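Local atomic coordinates of protein yxeP (Bacillus subtilis, PDB entry 1YSJ), a protein that probably catalyses the deacetylation of N-acetylcysteine to cysteine and acetate, using two divalent metal ions per subunit, on a route that breaks down S-(2-succino)cysteine. Residues Ala93-Ile98 with Glu349-Tyr354; Arg150-Pro155 with Ala169-Gly174; Leu41-Glu46 with Ala112-Gly117. The protein carries 1 engineered substitution. All blocks are in the same frame, centred on the assembly; numbering follows the deposited sequence.

Interaction 1 (Ala93-Ile98 with Glu349-Tyr354); sequences AIRADI and EDFALY
Glu349 OE2 is held by two donors: Arg95 NH2, at 2.7 Å, and the backbone N of Phe351, at 2.8 Å. The second is a capping bond at the start of helix 351-355; the first belongs to a buried salt-bridge network that ties this helix to strand 91-97. Arg95 meets Glu349 end-on, and its other terminal nitrogen, NH1, reaches Glu349 OE1 at 2.8 Å along a fairly straight N-H line (161°). The pair is twisted, with the guanidinium and carboxylate planes 53° apart, and the NH2 bond is the more bent of the two (137°). Arg95 NH2 also makes a salt bridge to Asp350 OD1, 2.7 Å away at the guanidinium edge. Asp97 lies over one face of this guanidinium and Phe351 CB over the opposite one. Asp97 OD2 comes within 3.2 Å of Glu349 OE1, two acceptors whose like charges the nearby arginine probably offsets; Asp97 OD1 bonds to His127. Arg95 NE bonds to Gln154, which helps fix the rotation of the flat group. The chain turns at chi2, laying CD at the edge of the Phe351 ring as the two side chains pass in opposite directions; Arg95 CG rests 4.0 Å from Tyr354 CE1.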
ATOM      1  N   ALA A  93     -35.932  12.482  26.049  1.00 41.40           N
ATOM      2  CA  ALA A  93     -35.850  11.379  25.112  1.00 41.99           C
ATOM      3  C   ALA A  93     -35.073  10.204  25.683  1.00 43.03           C
ATOM      4  O   ALA A  93     -34.150  10.385  26.473  1.00 44.91           O
ATOM      5  CB  ALA A  93     -35.240  11.845  23.787  1.00 41.29           C
ATOM      6  N   ILE A  94     -35.477   9.000  25.289  1.00 42.72           N
ATOM      7  CA  ILE A  94     -34.765   7.780  25.645  1.00 44.38           C
ATOM      8  C   ILE A  94     -34.468   6.995  24.362  1.00 44.01           C
ATOM      9  O   ILE A  94     -35.362   6.720  23.559  1.00 44.64           O
ATOM     10  CB  ILE A  94     -35.547   6.916  26.666  1.00 44.33           C
ATOM     11  CG1 ILE A  94     -35.745   7.687  27.977  1.00 43.04           C
ATOM     12  CG2 ILE A  94     -34.805   5.602  26.930  1.00 45.68           C
ATOM     13  CD1 ILE A  94     -36.682   7.003  28.973  1.00 45.69           C
ATOM     14  N   ARG A  95     -33.205   6.643  24.178  1.00 42.74           N
ATOM     15  CA  ARG A  95     -32.748   6.123  22.907  1.00 42.68           C
ATOM     16  C   ARG A  95     -32.286   4.671  22.990  1.00 42.53           C
ATOM     17  O   ARG A  95     -31.563   4.290  23.913  1.00 44.22           O
ATOM     18  CB  ARG A  95     -31.640   7.030  22.358  1.00 41.00           C
ATOM     19  CG  ARG A  95     -31.029   6.611  21.026  1.00 40.78           C
ATOM     20  CD  ARG A  95     -29.891   5.615  21.226  1.00 37.57           C
ATOM     21  NE  ARG A  95     -28.906   5.725  20.162  1.00 44.40           N
ATOM     22  CZ  ARG A  95     -27.664   5.259  20.236  1.00 45.64           C
ATOM     23  NH1 ARG A  95     -27.246   4.630  21.329  1.00 42.53           N
ATOM     24  NH2 ARG A  95     -26.840   5.429  19.213  1.00 43.92           N
ATOM     25  N   ALA A  96     -32.717   3.876  22.011  1.00 42.31           N
ATOM     26  CA  ALA A  96     -32.172   2.538  21.764  1.00 43.35           C
ATOM     27  C   ALA A  96     -31.757   2.404  20.296  1.00 43.39           C
ATOM     28  O   ALA A  96     -32.379   2.996  19.415  1.00 44.62           O
ATOM     29  CB  ALA A  96     -33.196   1.465  22.125  1.00 41.70           C
ATOM     30  N   ASP A  97     -30.706   1.632  20.041  1.00 44.71           N
ATOM     31  CA  ASP A  97     -30.261   1.333  18.671  1.00 46.40           C
ATOM     32  C   ASP A  97     -30.779  -0.026  18.210  1.00 45.15           C
ATOM     33  O   ASP A  97     -30.855  -0.960  19.004  1.00 46.40           O
ATOM     34  CB  ASP A  97     -28.733   1.413  18.548  1.00 47.79           C
ATOM     35  CG  ASP A  97     -28.005   0.940  19.803  1.00 53.20           C
ATOM     36  OD1 ASP A  97     -28.606   0.229  20.642  1.00 58.89           O
ATOM     37  OD2 ASP A  97     -26.817   1.290  19.948  1.00 59.35           O
ATOM     38  N   ILE A  98     -31.145  -0.137  16.934  1.00 44.65           N
ATOM     39  CA  ILE A  98     -31.870  -1.329  16.457  1.00 43.29           C
ATOM     40  C   ILE A  98     -31.154  -2.207  15.408  1.00 44.77           C
ATOM     41  O   ILE A  98     -31.687  -3.243  15.010  1.00 44.97           O
ATOM     42  CB  ILE A  98     -33.308  -0.967  15.955  1.00 44.45           C
ATOM     43  CG1 ILE A  98     -33.265  -0.141  14.656  1.00 43.27           C
ATOM     44  CG2 ILE A  98     -34.089  -0.242  17.046  1.00 42.39           C
ATOM     45  CD1 ILE A  98     -34.623   0.024  13.969  1.00 40.41           C
ATOM     46  N   GLU A 349     -19.682   6.098  19.645  1.00 48.81           N
ATOM     47  CA  GLU A 349     -21.118   5.875  19.616  1.00 47.30           C
ATOM     48  C   GLU A 349     -21.776   7.119  19.033  1.00 45.99           C
ATOM     49  O   GLU A 349     -21.433   8.237  19.415  1.00 45.67           O
ATOM     50  CB  GLU A 349     -21.632   5.593  21.029  1.00 45.85           C
ATOM     51  CG  GLU A 349     -22.473   4.315  21.164  1.00 47.01           C
ATOM     52  CD  GLU A 349     -23.923   4.478  20.712  1.00 54.44           C
ATOM     53  OE1 GLU A 349     -24.713   3.526  20.903  1.00 59.43           O
ATOM     54  OE2 GLU A 349     -24.283   5.546  20.169  1.00 53.37           O
ATOM     55  N   ASP A 350     -22.712   6.934  18.104  1.00 45.48           N
ATOM     56  CA  ASP A 350     -23.334   8.092  17.459  1.00 44.31           C
ATOM     57  C   ASP A 350     -24.354   8.812  18.346  1.00 43.69           C
ATOM     58  O   ASP A 350     -24.855   9.876  17.984  1.00 42.77           O
ATOM     59  CB  ASP A 350     -23.844   7.784  16.036  1.00 44.86           C
ATOM     60  CG  ASP A 350     -25.116   6.951  15.998  1.00 46.86           C
ATOM     61  OD1 ASP A 350     -25.537   6.350  17.013  1.00 51.36           O
ATOM     62  OD2 ASP A 350     -25.704   6.898  14.900  1.00 51.94           O
ATOM     63  N   PHE A 351     -24.603   8.248  19.529  1.00 41.92           N
ATOM     64  CA  PHE A 351     -25.340   8.931  20.589  1.00 42.48           C
ATOM     65  C   PHE A 351     -24.684  10.278  20.921  1.00 43.37           C
ATOM     66  O   PHE A 351     -25.365  11.219  21.336  1.00 42.94           O
ATOM     67  CB  PHE A 351     -25.422   8.045  21.842  1.00 41.86           C
ATOM     68  CG  PHE A 351     -26.236   8.637  22.962  1.00 39.99           C
ATOM     69  CD1 PHE A 351     -27.614   8.476  22.997  1.00 37.64           C
ATOM     70  CD2 PHE A 351     -25.619   9.356  23.988  1.00 41.86           C
ATOM     71  CE1 PHE A 351     -28.374   9.025  24.033  1.00 36.11           C
ATOM     72  CE2 PHE A 351     -26.374   9.912  25.031  1.00 37.02           C
ATOM     73  CZ  PHE A 351     -27.753   9.744  25.048  1.00 35.26           C
ATOM     74  N   ALA A 352     -23.366  10.358  20.722  1.00 43.58           N
ATOM     75  CA  ALA A 352     -22.585  11.584  20.953  1.00 43.05           C
ATOM     76  C   ALA A 352     -23.068  12.765  20.113  1.00 43.42           C
ATOM     77  O   ALA A 352     -22.990  13.914  20.545  1.00 42.41           O
ATOM     78  CB  ALA A 352     -21.116  11.325  20.690  1.00 42.71           C
ATOM     79  N   LEU A 353     -23.562  12.466  18.913  1.00 44.42           N
ATOM     80  CA  LEU A 353     -24.135  13.476  18.025  1.00 43.88           C
ATOM     81  C   LEU A 353     -25.342  14.182  18.654  1.00 42.98           C
ATOM     82  O   LEU A 353     -25.512  15.390  18.483  1.00 42.28           O
ATOM     83  CB  LEU A 353     -24.517  12.859  16.677  1.00 42.97           C
ATOM     84  CG  LEU A 353     -23.408  12.585  15.658  1.00 44.18           C
ATOM     85  CD1 LEU A 353     -24.000  11.903  14.442  1.00 42.25           C
ATOM     86  CD2 LEU A 353     -22.671  13.861  15.244  1.00 40.37           C
ATOM     87  N   TYR A 354     -26.165  13.430  19.383  1.00 41.59           N
ATOM     88  CA  TYR A 354     -27.278  14.016  20.129  1.00 42.98           C
ATOM     89  C   TYR A 354     -26.788  15.006  21.181  1.00 42.67           C
ATOM     90  O   TYR A 354     -27.348  16.088  21.326  1.00 42.90           O
ATOM     91  CB  TYR A 354     -28.119  12.937  20.818  1.00 42.44           C
ATOM     92  CG  TYR A 354     -28.774  11.932  19.899  1.00 41.82           C
ATOM     93  CD1 TYR A 354     -28.585  10.568  20.096  1.00 43.11           C
ATOM     94  CD2 TYR A 354     -29.601  12.340  18.850  1.00 42.53           C
ATOM     95  CE1 TYR A 354     -29.188   9.636  19.275  1.00 46.92           C
ATOM     96  CE2 TYR A 354     -30.215  11.412  18.017  1.00 39.74           C
ATOM     97  CZ  TYR A 354     -30.003  10.063  18.237  1.00 44.37           C
ATOM     98  OH  TYR A 354     -30.596   9.129  17.423  1.00 44.33           O
TER

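Interaction 2 (Arg150-Pro155 with Ala169-Gly174); sequences RFIFQP and AGVLNG
Arg150 reaches Val171 and Asn173 because its chain stays extended through chi1 and chi2, with CG opposite the backbone N (chi1 -158°), and then bends at chi3 (-76°), which brings NH1 to the carbonyls of the turn 170-173. There this single nitrogen serves two backbone oxygens. The bond from Arg150 NH1 to Val171 O is 2.8 Å long; the oxygen lies close to the guanidinium plane, while the donor sits above the plane of the carbonyl. The bond from Arg150 NH1 to Asn173 O is longer, 3.2 Å, and is tilted from both planes. The turn being gripped is a type I beta turn, closed by Asn173 N to Gly170 O, and it starts at Gly170, the glycine of the Schellman motif that closes helix 162-168. Arg150 NE makes a salt bridge to Glu82 on strand 79-84, so the guanidinium is fixed from more than one side. Ile152 meets the same loop with its longer branch: CD1 touches Leu172 CD2 at 3.7 Å, the two side chains crossing at about a right angle, while Ile152 and Val171 pass in opposite directions, CG1 to CG1 4.0 Å. Val166 of the helix packs on both Ile152 and Val171. Strand 148-154, helix 162-168 and strand 175-184, parallel to the first with strand 91-97 between them, make up a beta-alpha-beta crossover, and this contact folds the loop leaving its helix back onto its first strand.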
ATOM      1  N   ARG A 150     -40.121  10.974  24.914  1.00 42.40           N
ATOM      2  CA  ARG A 150     -40.046  10.556  23.528  1.00 42.54           C
ATOM      3  C   ARG A 150     -39.082   9.368  23.418  1.00 42.07           C
ATOM      4  O   ARG A 150     -37.961   9.421  23.924  1.00 42.85           O
ATOM      5  CB  ARG A 150     -39.588  11.725  22.666  1.00 42.73           C
ATOM      6  CG  ARG A 150     -39.948  11.606  21.203  1.00 46.82           C
ATOM      7  CD  ARG A 150     -39.745  12.935  20.500  1.00 49.23           C
ATOM      8  NE  ARG A 150     -40.810  13.882  20.819  1.00 46.31           N
ATOM      9  CZ  ARG A 150     -40.784  15.179  20.520  1.00 52.62           C
ATOM     10  NH1 ARG A 150     -39.733  15.708  19.899  1.00 45.97           N
ATOM     11  NH2 ARG A 150     -41.815  15.954  20.849  1.00 50.40           N
ATOM     12  N   PHE A 151     -39.535   8.289  22.784  1.00 40.69           N
ATOM     13  CA  PHE A 151     -38.700   7.104  22.591  1.00 40.61           C
ATOM     14  C   PHE A 151     -38.147   7.049  21.173  1.00 40.27           C
ATOM     15  O   PHE A 151     -38.884   7.181  20.193  1.00 41.43           O
ATOM     16  CB  PHE A 151     -39.476   5.824  22.926  1.00 39.20           C
ATOM     17  CG  PHE A 151     -39.909   5.746  24.358  1.00 39.85           C
ATOM     18  CD1 PHE A 151     -41.099   6.344  24.773  1.00 38.21           C
ATOM     19  CD2 PHE A 151     -39.122   5.089  25.299  1.00 36.15           C
ATOM     20  CE1 PHE A 151     -41.501   6.281  26.101  1.00 40.60           C
ATOM     21  CE2 PHE A 151     -39.515   5.023  26.629  1.00 39.12           C
ATOM     22  CZ  PHE A 151     -40.705   5.622  27.033  1.00 38.78           C
ATOM     23  N   ILE A 152     -36.838   6.853  21.087  1.00 39.93           N
ATOM     24  CA  ILE A 152     -36.114   6.852  19.828  1.00 40.15           C
ATOM     25  C   ILE A 152     -35.522   5.466  19.587  1.00 40.63           C
ATOM     26  O   ILE A 152     -34.623   5.020  20.307  1.00 41.43           O
ATOM     27  CB  ILE A 152     -34.992   7.935  19.824  1.00 39.57           C
ATOM     28  CG1 ILE A 152     -35.601   9.327  20.008  1.00 39.68           C
ATOM     29  CG2 ILE A 152     -34.159   7.872  18.540  1.00 37.64           C
ATOM     30  CD1 ILE A 152     -34.595  10.404  20.360  1.00 46.04           C
ATOM     31  N   PHE A 153     -36.054   4.781  18.583  1.00 40.08           N
ATOM     32  CA  PHE A 153     -35.500   3.509  18.154  1.00 40.54           C
ATOM     33  C   PHE A 153     -34.735   3.768  16.863  1.00 41.20           C
ATOM     34  O   PHE A 153     -35.304   3.851  15.780  1.00 40.80           O
ATOM     35  CB  PHE A 153     -36.597   2.441  18.022  1.00 39.00           C
ATOM     36  CG  PHE A 153     -37.287   2.127  19.329  1.00 38.41           C
ATOM     37  CD1 PHE A 153     -38.422   2.837  19.723  1.00 36.67           C
ATOM     38  CD2 PHE A 153     -36.791   1.140  20.173  1.00 37.56           C
ATOM     39  CE1 PHE A 153     -39.057   2.564  20.929  1.00 36.61           C
ATOM     40  CE2 PHE A 153     -37.420   0.856  21.391  1.00 35.97           C
ATOM     41  CZ  PHE A 153     -38.556   1.570  21.768  1.00 39.63           C
ATOM     42  N   GLN A 154     -33.426   3.915  17.019  1.00 42.71           N
ATOM     43  CA  GLN A 154     -32.569   4.497  16.008  1.00 42.81           C
ATOM     44  C   GLN A 154     -31.915   3.452  15.105  1.00 44.59           C
ATOM     45  O   GLN A 154     -31.297   2.505  15.594  1.00 46.49           O
ATOM     46  CB  GLN A 154     -31.491   5.344  16.698  1.00 42.06           C
ATOM     47  CG  GLN A 154     -30.436   5.903  15.757  1.00 40.50           C
ATOM     48  CD  GLN A 154     -29.118   6.165  16.439  1.00 43.24           C
ATOM     49  OE1 GLN A 154     -29.050   6.907  17.425  1.00 48.61           O
ATOM     50  NE2 GLN A 154     -28.050   5.570  15.910  1.00 40.39           N
ATOM     51  N   PRO A 155     -32.011   3.646  13.777  1.00 45.57           N
ATOM     52  CA  PRO A 155     -31.315   2.744  12.861  1.00 45.91           C
ATOM     53  C   PRO A 155     -29.842   3.120  12.751  1.00 44.69           C
ATOM     54  O   PRO A 155     -29.460   4.210  13.169  1.00 44.81           O
ATOM     55  CB  PRO A 155     -32.008   3.016  11.524  1.00 45.07           C
ATOM     56  CG  PRO A 155     -32.413   4.455  11.609  1.00 44.31           C
ATOM     57  CD  PRO A 155     -32.739   4.714  13.060  1.00 44.16           C
ATOM     58  N   ALA A 169     -34.376  14.755  11.029  1.00 42.51           N
ATOM     59  CA  ALA A 169     -35.813  14.511  10.922  1.00 42.49           C
ATOM     60  C   ALA A 169     -36.612  15.403  11.868  1.00 42.13           C
ATOM     61  O   ALA A 169     -37.841  15.417  11.817  1.00 43.41           O
ATOM     62  CB  ALA A 169     -36.126  13.036  11.177  1.00 41.58           C
ATOM     63  N   GLY A 170     -35.906  16.148  12.721  1.00 42.92           N
ATOM     64  CA  GLY A 170     -36.524  17.066  13.683  1.00 40.04           C
ATOM     65  C   GLY A 170     -37.061  16.387  14.929  1.00 41.07           C
ATOM     66  O   GLY A 170     -37.864  16.965  15.662  1.00 39.67           O
ATOM     67  N   VAL A 171     -36.597  15.164  15.181  1.00 42.44           N
ATOM     68  CA  VAL A 171     -37.101  14.337  16.282  1.00 42.28           C
ATOM     69  C   VAL A 171     -36.741  14.931  17.653  1.00 43.82           C
ATOM     70  O   VAL A 171     -37.460  14.718  18.629  1.00 44.06           O
ATOM     71  CB  VAL A 171     -36.613  12.852  16.136  1.00 43.90           C
ATOM     72  CG1 VAL A 171     -36.869  12.014  17.402  1.00 41.28           C
ATOM     73  CG2 VAL A 171     -37.252  12.190  14.921  1.00 37.05           C
ATOM     74  N   LEU A 172     -35.649  15.691  17.718  1.00 44.40           N
ATOM     75  CA  LEU A 172     -35.207  16.291  18.982  1.00 45.76           C
ATOM     76  C   LEU A 172     -35.627  17.746  19.188  1.00 46.14           C
ATOM     77  O   LEU A 172     -35.210  18.390  20.155  1.00 44.27           O
ATOM     78  CB  LEU A 172     -33.691  16.129  19.174  1.00 45.50           C
ATOM     79  CG  LEU A 172     -33.136  14.741  19.524  1.00 49.60           C
ATOM     80  CD1 LEU A 172     -31.678  14.870  19.920  1.00 59.29           C
ATOM     81  CD2 LEU A 172     -33.905  14.072  20.653  1.00 54.88           C
ATOM     82  N   ASN A 173     -36.452  18.265  18.283  1.00 48.06           N
ATOM     83  CA  ASN A 173     -37.033  19.591  18.464  1.00 50.57           C
ATOM     84  C   ASN A 173     -37.886  19.626  19.728  1.00 50.80           C
ATOM     85  O   ASN A 173     -38.797  18.808  19.896  1.00 51.34           O
ATOM     86  CB  ASN A 173     -37.850  20.013  17.234  1.00 50.96           C
ATOM     87  CG  ASN A 173     -36.979  20.258  16.001  1.00 53.98           C
ATOM     88  OD1 ASN A 173     -35.754  20.392  16.098  1.00 52.00           O
ATOM     89  ND2 ASN A 173     -37.615  20.313  14.834  1.00 52.17           N
ATOM     90  N   GLY A 174     -37.551  20.554  20.625  1.00 50.49           N
ATOM     91  CA  GLY A 174     -38.269  20.725  21.889  1.00 49.33           C
ATOM     92  C   GLY A 174     -37.841  19.802  23.019  1.00 48.62           C
ATOM     93  O   GLY A 174     -38.370  19.899  24.126  1.00 49.76           O
TER

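Interaction 3 (Leu41-Glu46 with Ala112-Gly117); sequences LHEHPE and ASKVDG
Glu43 and Lys114 lie side by side and point the same way, joined at their ends by a salt bridge of 2.7 Å from Lys114 NZ to Glu43 OE1. The two chains get there differently. Glu43 runs out extended, with CG turned to the side of the carbonyl carbon (chi1 -159°), whereas Lys114 bends at chi3 and again at chi4 (64°), which brings the ammonium round to the anti side of OE1, well out of the carboxylate plane. Their aliphatic parts touch on the way, Glu43 CG lying 3.7 Å from Lys114 CG. The backbones are fastened at the same place: Lys114 N gives an almost straight bond (176°) of 2.8 Å to Glu43 O, and Ser113 CA adds a CA-H...O contact to that oxygen. With an alanine here in place of Glu43, the Lys114 ammonium would probably lose its charge partner and its bent chain would be free to turn. Further along, the ring of Pro45 packs against Ser113, with Pro45 CG 3.3 Å from Ser113 OG, and Val115 CG2 comes up to Pro45 CD at 4.2 Å. His42 turns the edge of its ring to Ala112, His42 CD2 lying 4.0 Å from Ala112 CA; its NE2 is bonded to Glu105, which also takes Ser113 N. The contact thus pins the loop between strand 91-97 and helix 124-139 to the C-terminal end of helix 28-43, and His42 ND1 carries the link on to Asp125 in helix 124-139.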
ATOM      1  N   LEU A  41     -35.924 -10.501  17.858  1.00 42.43           N
ATOM      2  CA  LEU A  41     -35.001  -9.607  17.167  1.00 41.89           C
ATOM      3  C   LEU A  41     -33.634 -10.250  16.919  1.00 41.54           C
ATOM      4  O   LEU A  41     -33.088 -10.143  15.822  1.00 41.46           O
ATOM      5  CB  LEU A  41     -34.842  -8.298  17.941  1.00 44.09           C
ATOM      6  CG  LEU A  41     -36.111  -7.485  18.234  1.00 47.85           C
ATOM      7  CD1 LEU A  41     -35.730  -6.220  18.962  1.00 42.48           C
ATOM      8  CD2 LEU A  41     -36.933  -7.166  16.975  1.00 45.85           C
ATOM      9  N   HIS A  42     -33.098 -10.916  17.942  1.00 40.86           N
ATOM     10  CA  HIS A  42     -31.809 -11.611  17.873  1.00 40.99           C
ATOM     11  C   HIS A  42     -31.825 -12.707  16.805  1.00 42.11           C
ATOM     12  O   HIS A  42     -30.836 -12.926  16.103  1.00 42.89           O
ATOM     13  CB  HIS A  42     -31.475 -12.214  19.243  1.00 39.79           C
ATOM     14  CG  HIS A  42     -30.105 -12.813  19.329  1.00 40.84           C
ATOM     15  ND1 HIS A  42     -28.999 -12.089  19.721  1.00 38.23           N
ATOM     16  CD2 HIS A  42     -29.663 -14.071  19.083  1.00 39.80           C
ATOM     17  CE1 HIS A  42     -27.933 -12.869  19.702  1.00 37.95           C
ATOM     18  NE2 HIS A  42     -28.309 -14.078  19.319  1.00 42.59           N
ATOM     19  N   GLU A  43     -32.965 -13.381  16.697  1.00 41.67           N
ATOM     20  CA  GLU A  43     -33.184 -14.445  15.730  1.00 42.77           C
ATOM     21  C   GLU A  43     -33.315 -13.922  14.303  1.00 42.36           C
ATOM     22  O   GLU A  43     -32.950 -14.613  13.353  1.00 43.27           O
ATOM     23  CB  GLU A  43     -34.458 -15.190  16.108  1.00 43.63           C
ATOM     24  CG  GLU A  43     -34.580 -16.582  15.554  1.00 49.58           C
ATOM     25  CD  GLU A  43     -35.712 -17.345  16.205  1.00 58.43           C
ATOM     26  OE1 GLU A  43     -36.151 -18.357  15.620  1.00 63.85           O
ATOM     27  OE2 GLU A  43     -36.163 -16.930  17.302  1.00 58.34           O
ATOM     28  N   HIS A  44     -33.853 -12.713  14.160  1.00 42.34           N
ATOM     29  CA  HIS A  44     -34.050 -12.091  12.855  1.00 41.47           C
ATOM     30  C   HIS A  44     -33.330 -10.733  12.775  1.00 42.09           C
ATOM     31  O   HIS A  44     -33.975  -9.682  12.704  1.00 40.96           O
ATOM     32  CB  HIS A  44     -35.545 -11.939  12.558  1.00 40.92           C
ATOM     33  CG  HIS A  44     -36.320 -13.215  12.691  1.00 43.83           C
ATOM     34  ND1 HIS A  44     -36.176 -14.268  11.812  1.00 46.41           N
ATOM     35  CD2 HIS A  44     -37.242 -13.607  13.601  1.00 38.09           C
ATOM     36  CE1 HIS A  44     -36.979 -15.252  12.174  1.00 46.76           C
ATOM     37  NE2 HIS A  44     -37.637 -14.876  13.256  1.00 49.85           N
ATOM     38  N   PRO A  45     -31.983 -10.753  12.782  1.00 42.19           N
ATOM     39  CA  PRO A  45     -31.250  -9.497  12.800  1.00 42.20           C
ATOM     40  C   PRO A  45     -31.199  -8.831  11.425  1.00 42.72           C
ATOM     41  O   PRO A  45     -31.213  -9.516  10.402  1.00 41.25           O
ATOM     42  CB  PRO A  45     -29.849  -9.924  13.243  1.00 41.20           C
ATOM     43  CG  PRO A  45     -29.706 -11.291  12.748  1.00 41.20           C
ATOM     44  CD  PRO A  45     -31.072 -11.916  12.768  1.00 41.40           C
ATOM     45  N   GLU A  46     -31.138  -7.504  11.418  1.00 41.65           N
ATOM     46  CA  GLU A  46     -31.052  -6.741  10.179  1.00 43.18           C
ATOM     47  C   GLU A  46     -29.896  -5.743  10.237  1.00 42.30           C
ATOM     48  O   GLU A  46     -29.546  -5.247  11.306  1.00 43.23           O
ATOM     49  CB  GLU A  46     -32.391  -6.034   9.887  1.00 43.76           C
ATOM     50  CG  GLU A  46     -33.544  -6.993   9.539  1.00 43.08           C
ATOM     51  CD  GLU A  46     -34.910  -6.314   9.498  1.00 45.88           C
ATOM     52  OE1 GLU A  46     -35.319  -5.754  10.536  1.00 45.36           O
ATOM     53  OE2 GLU A  46     -35.585  -6.356   8.437  1.00 42.84           O
ATOM     54  N   ALA A 112     -30.530 -18.277  18.024  1.00 40.42           N
ATOM     55  CA  ALA A 112     -29.462 -17.657  17.243  1.00 40.26           C
ATOM     56  C   ALA A 112     -29.982 -17.185  15.890  1.00 41.11           C
ATOM     57  O   ALA A 112     -30.954 -17.735  15.364  1.00 39.94           O
ATOM     58  CB  ALA A 112     -28.307 -18.627  17.058  1.00 40.10           C
ATOM     59  N   SER A 113     -29.331 -16.163  15.336  1.00 41.09           N
ATOM     60  CA  SER A 113     -29.700 -15.622  14.032  1.00 40.93           C
ATOM     61  C   SER A 113     -30.021 -16.726  13.036  1.00 41.74           C
ATOM     62  O   SER A 113     -29.236 -17.664  12.850  1.00 40.03           O
ATOM     63  CB  SER A 113     -28.579 -14.742  13.479  1.00 41.00           C
ATOM     64  OG  SER A 113     -28.818 -14.408  12.125  1.00 40.33           O
ATOM     65  N   LYS A 114     -31.189 -16.606  12.413  1.00 42.64           N
ATOM     66  CA  LYS A 114     -31.589 -17.492  11.327  1.00 44.14           C
ATOM     67  C   LYS A 114     -31.123 -16.924   9.983  1.00 43.38           C
ATOM     68  O   LYS A 114     -31.346 -17.528   8.932  1.00 43.29           O
ATOM     69  CB  LYS A 114     -33.105 -17.720  11.350  1.00 43.60           C
ATOM     70  CG  LYS A 114     -33.562 -18.554  12.539  1.00 45.85           C
ATOM     71  CD  LYS A 114     -35.048 -18.894  12.479  1.00 48.57           C
ATOM     72  CE  LYS A 114     -35.319 -20.304  13.017  1.00 56.63           C
ATOM     73  NZ  LYS A 114     -34.997 -20.476  14.469  1.00 55.73           N
ATOM     74  N   VAL A 115     -30.467 -15.766  10.041  1.00 42.01           N
ATOM     75  CA  VAL A 115     -29.849 -15.138   8.880  1.00 43.20           C
ATOM     76  C   VAL A 115     -28.325 -15.300   8.954  1.00 43.57           C
ATOM     77  O   VAL A 115     -27.651 -14.593   9.708  1.00 43.24           O
ATOM     78  CB  VAL A 115     -30.207 -13.629   8.797  1.00 45.52           C
ATOM     79  CG1 VAL A 115     -29.683 -13.015   7.493  1.00 43.10           C
ATOM     80  CG2 VAL A 115     -31.721 -13.413   8.951  1.00 43.60           C
ATOM     81  N   ASP A 116     -27.792 -16.239   8.173  1.00 43.03           N
ATOM     82  CA  ASP A 116     -26.354 -16.519   8.139  1.00 43.94           C
ATOM     83  C   ASP A 116     -25.534 -15.302   7.706  1.00 44.05           C
ATOM     84  O   ASP A 116     -25.821 -14.677   6.684  1.00 45.73           O
ATOM     85  CB  ASP A 116     -26.058 -17.706   7.212  1.00 44.12           C
ATOM     86  CG  ASP A 116     -26.592 -19.038   7.751  1.00 48.39           C
ATOM     87  OD1 ASP A 116     -26.600 -20.015   6.975  1.00 53.21           O
ATOM     88  OD2 ASP A 116     -26.998 -19.122   8.936  1.00 50.93           O
ATOM     89  N   GLY A 117     -24.518 -14.969   8.496  1.00 42.98           N
ATOM     90  CA  GLY A 117     -23.653 -13.837   8.201  1.00 41.20           C
ATOM     91  C   GLY A 117     -24.122 -12.536   8.829  1.00 42.01           C
ATOM     92  O   GLY A 117     -23.441 -11.521   8.722  1.00 40.78           O
TER

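How the interactions relate
Interactions 1 and 2 share a sheet: strands 91-97 and 148-154 are neighbours, and Ala96 O lies 2.8 Å from Gln154 N, a probable hydrogen bond. Their centres are about 9 Å apart. Tyr354 joins them directly, with its OH 2.7 Å from Gln154 OE1 and its CD2 3.4 Å from Leu172 CD1. Interaction 1 is the one beside the dinuclear site, the Asp97 side chain lying about 4 Å from a nickel ion and about 3 Å from that of His124, a metal ligand. Interaction 3 does not touch the other two, though its nearest atoms come within about 5 Å of interaction 1 and about 8 Å of interaction 2; its His42 side chain is about 12 Å from a nickel ion.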